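Local coordinates for putative regulatory protein SCO4313 (Streptomyces coelicolor, PDB 2OI8), which is a putative TetR-family transcriptional regulator that probably binds cis-regulatory DNA through an N-terminal helix-turn-helix, at residues D23-Q28 with T65-D70; D77-A82 with A129-V134. All coordinates share one frame; numbering follows the deposited sequence.

How the interactions relate
From the N terminus, helix 14-32 supplies residues 23-28. The chain then runs through the predicted helix-turn-helix and enters the long helix 60-84. Interaction 1 closes this first loop, with 36 residues between its segments, when residues 65-70 return to helix 14-32. Interaction 2 starts further along the same helix, at residues 77-82. It closes a second loop of 46 residues when helix 129-139 comes back with residues 129-134. The two loops follow in series and neither nest nor cross. The centres of interactions 1 and 2 lie about 21 Å apart, on opposite sides of the chain's centre. Helix 60-84 thus joins the DNA-binding region to the TetR-type C-terminal domain.

Interaction 1 of 2, residues D23-Q28 with T65-D70; sequences DHAWEQ and TELIRD
A25 and W26 on helix 14-32 form a small, buried, apolar contact with L67 on helix 60-84, inside the N-terminal DNA-binding region. L67 is the shared partner, and its two methyl groups divide the work. L67 CD1 meets A25 CB at 4.0 Å. L67 CD2 reaches the indole of W26 and comes within 3.5 Å of W26 NE1. It meets the ring obliquely, while L67 CG sits above one face of the indole, off toward the rim. On the benzo ring, W26 CZ2 lies 4.1 Å from L67 CB. The W26 side chain has CG beside the backbone N and anti to the carbonyl carbon (chi1 -68°), which swings the indole across to L67. The two side chains run past each other in opposite directions. In the TetR fold, the first helix packs in this way against the fourth, and the helix-turn-helix, here predicted at residues 38-57, lies between them in sequence. A25 also touches I42 in that motif. An alanine in place of W26 would probably open a gap beside L67 CD2 and weaken the tie between the two helices. L109 of helix 104-111 packs on both W26 and L67. Away from L67, H24 ND1 donates a nearly straight 2.8 Å hydrogen bond to E27 OE1, in the imidazole plane and syn to the carboxylate but tilted 34° out of its plane.

Interaction 2 of 2, residues D77-A82 with A129-V134; sequences DSLRAA and AETMAV
L79 and T131 make the closest contact between residues 77-82 and 129-134, methyl to methyl. L79 CD2 comes to 3.3 Å from T131 CG2. T131 holds CG2 anti to its backbone N and OG1 beside that N (chi1 -54°), and the methyl group is the branch that touches L79. The two side chains cross obliquely. One turn later, V134 uses both of its branches. V134 CG1 lies 3.9 Å from the carbonyl oxygen, O, of L79. V134 CG2 packs on the aliphatic part of R80, 4.1 Å from R80 CG, with the two side chains at about a right angle. The R80 chain then bends at chi3 and turns its guanidinium back to D77. There R80 NH2 forms a salt bridge of 3.0 Å to D77 OD1, although the N-H geometry is poor and the hydrogen bonds are weak. The short helical segments run nearly parallel, at 23°, with their axes 9.3 Å apart. Around them, A95 of helix 89-102 touches L79, and W180 of helix 170-191 packs on T131. M132 meets M198 of the second subunit.

Interaction 1 of 2, residues D23-Q28 with T65-D70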
loop_
_atom_site.group_PDB
_atom_site.type_symbol
_atom_site.label_atom_id
_atom_site.label_comp_id
_atom_site.label_asym_id
_atom_site.label_seq_id
_atom_site.Cartn_x
_atom_site.Cartn_y
_atom_site.Cartn_z
ATOM N N ASP A 23 -7.706 -18.543 -11.946
ATOM C CA ASP A 23 -9.009 -17.901 -11.800
ATOM C C ASP A 23 -9.658 -18.158 -10.444
ATOM O O ASP A 23 -9.975 -17.205 -9.740
ATOM C CB ASP A 23 -9.977 -18.335 -12.904
ATOM C CG ASP A 23 -9.957 -17.404 -14.099
ATOM O OD1 ASP A 23 -9.077 -16.520 -14.156
ATOM O OD2 ASP A 23 -10.819 -17.557 -14.987
ATOM N N HIS A 24 -9.852 -19.415 -10.051
ATOM C CA HIS A 24 -10.475 -19.653 -8.742
ATOM C C HIS A 24 -9.650 -19.119 -7.594
ATOM O O HIS A 24 -10.208 -18.725 -6.568
ATOM C CB HIS A 24 -10.821 -21.124 -8.522
ATOM C CG HIS A 24 -11.793 -21.640 -9.527
ATOM N ND1 HIS A 24 -13.066 -21.126 -9.649
ATOM C CD2 HIS A 24 -11.665 -22.571 -10.501
ATOM C CE1 HIS A 24 -13.688 -21.736 -10.642
ATOM N NE2 HIS A 24 -12.860 -22.618 -11.173
ATOM N N ALA A 25 -8.333 -19.089 -7.780
ATOM C CA ALA A 25 -7.414 -18.571 -6.767
ATOM C C ALA A 25 -7.676 -17.083 -6.507
ATOM O O ALA A 25 -7.674 -16.650 -5.364
ATOM C CB ALA A 25 -5.967 -18.811 -7.169
ATOM N N TRP A 26 -7.939 -16.307 -7.554
ATOM C CA TRP A 26 -8.326 -14.925 -7.339
ATOM C C TRP A 26 -9.611 -14.842 -6.504
ATOM O O TRP A 26 -9.656 -14.060 -5.548
ATOM C CB TRP A 26 -8.421 -14.146 -8.655
ATOM C CG TRP A 26 -7.065 -13.954 -9.294
ATOM C CD1 TRP A 26 -6.550 -14.633 -10.380
ATOM C CD2 TRP A 26 -6.029 -13.041 -8.870
ATOM N NE1 TRP A 26 -5.267 -14.185 -10.658
ATOM C CE2 TRP A 26 -4.927 -13.215 -9.752
ATOM C CE3 TRP A 26 -5.932 -12.086 -7.843
ATOM C CZ2 TRP A 26 -3.752 -12.481 -9.628
ATOM C CZ3 TRP A 26 -4.761 -11.364 -7.724
ATOM C CH2 TRP A 26 -3.691 -11.562 -8.613
ATOM N N GLU A 27 -10.621 -15.664 -6.824
ATOM C CA GLU A 27 -11.897 -15.672 -6.074
ATOM C C GLU A 27 -11.629 -15.822 -4.575
ATOM O O GLU A 27 -12.078 -14.987 -3.769
ATOM C CB GLU A 27 -12.855 -16.781 -6.547
ATOM C CG GLU A 27 -13.593 -16.495 -7.843
ATOM C CD GLU A 27 -14.370 -17.723 -8.406
ATOM O OE1 GLU A 27 -13.962 -18.910 -8.222
ATOM O OE2 GLU A 27 -15.404 -17.484 -9.055
ATOM N N GLN A 28 -10.878 -16.874 -4.216
ATOM C CA GLN A 28 -10.476 -17.123 -2.821
ATOM C C GLN A 28 -9.686 -15.974 -2.220
ATOM O O GLN A 28 -9.825 -15.688 -1.032
ATOM C CB GLN A 28 -9.651 -18.403 -2.691
ATOM C CG GLN A 28 -10.434 -19.692 -2.767
ATOM C CD GLN A 28 -9.617 -20.881 -2.305
ATOM O OE1 GLN A 28 -9.678 -21.963 -2.892
ATOM N NE2 GLN A 28 -8.839 -20.680 -1.248
ATOM N N THR A 65 3.389 -17.681 -6.288
ATOM C CA THR A 65 4.485 -17.237 -7.130
ATOM C C THR A 65 3.990 -16.918 -8.525
ATOM O O THR A 65 4.296 -15.846 -9.021
ATOM C CB THR A 65 5.634 -18.255 -7.188
ATOM O OG1 THR A 65 6.255 -18.340 -5.902
ATOM C CG2 THR A 65 6.678 -17.845 -8.207
ATOM N N GLU A 66 3.222 -17.832 -9.132
ATOM C CA GLU A 66 2.679 -17.651 -10.493
ATOM C C GLU A 66 1.685 -16.484 -10.618
ATOM O O GLU A 66 1.656 -15.779 -11.645
ATOM C CB GLU A 66 2.022 -18.940 -11.024
ATOM C CG GLU A 66 2.976 -19.931 -11.718
ATOM C CD GLU A 66 4.086 -19.238 -12.532
ATOM O OE1 GLU A 66 3.769 -18.588 -13.556
ATOM O OE2 GLU A 66 5.275 -19.338 -12.143
ATOM N N LEU A 67 0.846 -16.318 -9.597
ATOM C CA LEU A 67 -0.060 -15.177 -9.547
ATOM C C LEU A 67 0.752 -13.871 -9.475
ATOM O O LEU A 67 0.484 -12.938 -10.223
ATOM C CB LEU A 67 -1.032 -15.302 -8.372
ATOM C CG LEU A 67 -1.997 -16.500 -8.328
ATOM C CD1 LEU A 67 -2.805 -16.407 -7.055
ATOM C CD2 LEU A 67 -2.931 -16.590 -9.553
ATOM N N ILE A 68 1.767 -13.828 -8.613
ATOM C CA ILE A 68 2.683 -12.661 -8.568
ATOM C C ILE A 68 3.356 -12.355 -9.938
ATOM O O ILE A 68 3.356 -11.199 -10.382
ATOM C CB ILE A 68 3.701 -12.741 -7.378
ATOM C CG1 ILE A 68 2.974 -12.545 -6.053
ATOM C CG2 ILE A 68 4.764 -11.659 -7.467
ATOM C CD1 ILE A 68 3.767 -12.959 -4.854
ATOM N N ARG A 69 3.866 -13.386 -10.612
ATOM C CA ARG A 69 4.484 -13.277 -11.954
ATOM C C ARG A 69 3.501 -12.723 -12.996
ATOM O O ARG A 69 3.854 -11.825 -13.789
ATOM C CB ARG A 69 5.023 -14.654 -12.399
ATOM C CG ARG A 69 5.934 -14.678 -13.654
ATOM C CD ARG A 69 6.677 -16.063 -13.890
ATOM N NE ARG A 69 7.206 -16.643 -12.641
ATOM C CZ ARG A 69 8.391 -17.245 -12.497
ATOM N NH1 ARG A 69 9.240 -17.351 -13.521
ATOM N NH2 ARG A 69 8.743 -17.724 -11.303
ATOM N N ASP A 70 2.277 -13.261 -12.975
ATOM C CA ASP A 70 1.197 -12.845 -13.861
ATOM C C ASP A 70 0.860 -11.397 -13.626
ATOM O O ASP A 70 0.595 -10.661 -14.575
ATOM C CB ASP A 70 -0.076 -13.669 -13.606
ATOM C CG ASP A 70 -0.057 -15.029 -14.286
ATOM O OD1 ASP A 70 0.860 -15.308 -15.086
ATOM O OD2 ASP A 70 -0.980 -15.828 -14.031
#

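Interaction 2 of 2, residues D77-A82 with A129-V134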
loop_
_atom_site.group_PDB
_atom_site.type_symbol
_atom_site.label_atom_id
_atom_site.label_comp_id
_atom_site.label_asym_id
_atom_site.label_seq_id
_atom_site.Cartn_x
_atom_site.Cartn_y
_atom_site.Cartn_z
ATOM N N ASP A 77 2.901 -4.980 -19.404
ATOM C CA ASP A 77 2.247 -4.919 -20.702
ATOM C C ASP A 77 1.560 -3.582 -20.846
ATOM O O ASP A 77 1.674 -2.918 -21.874
ATOM C CB ASP A 77 1.233 -6.044 -20.838
ATOM C CG ASP A 77 1.883 -7.407 -20.985
ATOM O OD1 ASP A 77 3.133 -7.496 -21.038
ATOM O OD2 ASP A 77 1.139 -8.408 -21.041
ATOM N N SER A 78 0.850 -3.189 -19.797
ATOM C CA SER A 78 0.183 -1.910 -19.757
ATOM C C SER A 78 1.171 -0.786 -20.081
ATOM O O SER A 78 0.928 0.028 -20.975
ATOM C CB SER A 78 -0.459 -1.691 -18.381
ATOM O OG SER A 78 -1.195 -0.482 -18.364
ATOM N N LEU A 79 2.300 -0.774 -19.386
ATOM C CA LEU A 79 3.302 0.269 -19.570
ATOM C C LEU A 79 4.071 0.193 -20.879
ATOM O O LEU A 79 4.419 1.223 -21.452
ATOM C CB LEU A 79 4.269 0.286 -18.405
ATOM C CG LEU A 79 3.845 1.254 -17.307
ATOM C CD1 LEU A 79 2.407 1.051 -16.847
ATOM C CD2 LEU A 79 4.786 1.070 -16.164
ATOM N N ARG A 80 4.345 -1.020 -21.345
ATOM C CA ARG A 80 4.994 -1.186 -22.624
ATOM C C ARG A 80 4.140 -0.612 -23.746
ATOM O O ARG A 80 4.643 0.155 -24.575
ATOM C CB ARG A 80 5.373 -2.643 -22.874
ATOM C CG ARG A 80 6.777 -2.960 -22.329
ATOM C CD ARG A 80 7.361 -4.282 -22.847
ATOM N NE ARG A 80 7.160 -5.371 -21.890
ATOM C CZ ARG A 80 6.183 -6.273 -21.958
ATOM N NH1 ARG A 80 5.291 -6.245 -22.957
ATOM N NH2 ARG A 80 6.104 -7.213 -21.021
ATOM N N ALA A 81 2.849 -0.948 -23.742
ATOM C CA ALA A 81 1.915 -0.471 -24.764
ATOM C C ALA A 81 1.899 1.059 -24.827
ATOM O O ALA A 81 1.822 1.653 -25.911
ATOM C CB ALA A 81 0.535 -1.011 -24.512
ATOM N N ALA A 82 2.002 1.692 -23.664
ATOM C CA ALA A 82 2.034 3.152 -23.575
ATOM C C ALA A 82 3.306 3.764 -24.203
ATOM O O ALA A 82 3.221 4.738 -24.959
ATOM C CB ALA A 82 1.839 3.597 -22.133
ATOM N N ALA A 129 11.862 -5.296 -12.648
ATOM C CA ALA A 129 12.721 -4.337 -13.351
ATOM C C ALA A 129 12.296 -4.116 -14.792
ATOM O O ALA A 129 12.801 -3.207 -15.464
ATOM C CB ALA A 129 14.176 -4.799 -13.304
ATOM N N GLU A 130 11.386 -4.969 -15.263
ATOM C CA GLU A 130 10.843 -4.873 -16.618
ATOM C C GLU A 130 10.040 -3.583 -16.719
ATOM O O GLU A 130 10.430 -2.656 -17.436
ATOM C CB GLU A 130 9.969 -6.098 -16.952
ATOM N N THR A 131 8.942 -3.531 -15.970
ATOM C CA THR A 131 8.151 -2.322 -15.784
ATOM C C THR A 131 9.041 -1.074 -15.540
ATOM O O THR A 131 8.855 -0.034 -16.182
ATOM C CB THR A 131 7.128 -2.522 -14.620
ATOM O OG1 THR A 131 6.342 -3.703 -14.855
ATOM C CG2 THR A 131 6.197 -1.334 -14.482
HETATM N N MSE A 132 10.019 -1.194 -14.643
HETATM C CA MSE A 132 10.866 -0.057 -14.273
HETATM C C MSE A 132 11.868 0.415 -15.329
HETATM O O MSE A 132 12.230 1.587 -15.356
HETATM C CB MSE A 132 11.540 -0.311 -12.927
HETATM C CG MSE A 132 10.756 0.321 -11.774
HETATM SE SE MSE A 132 11.385 2.149 -11.414
HETATM C CE MSE A 132 12.957 1.654 -10.386
ATOM N N ALA A 133 12.300 -0.481 -16.206
ATOM C CA ALA A 133 13.129 -0.081 -17.338
ATOM C C ALA A 133 12.422 0.972 -18.216
ATOM O O ALA A 133 13.047 1.940 -18.660
ATOM C CB ALA A 133 13.527 -1.304 -18.156
ATOM N N VAL A 134 11.119 0.785 -18.434
ATOM C CA VAL A 134 10.327 1.672 -19.284
ATOM C C VAL A 134 10.284 3.081 -18.714
ATOM O O VAL A 134 10.515 4.040 -19.438
ATOM C CB VAL A 134 8.878 1.158 -19.496
ATOM C CG1 VAL A 134 8.100 2.100 -20.393
ATOM C CG2 VAL A 134 8.875 -0.240 -20.097
#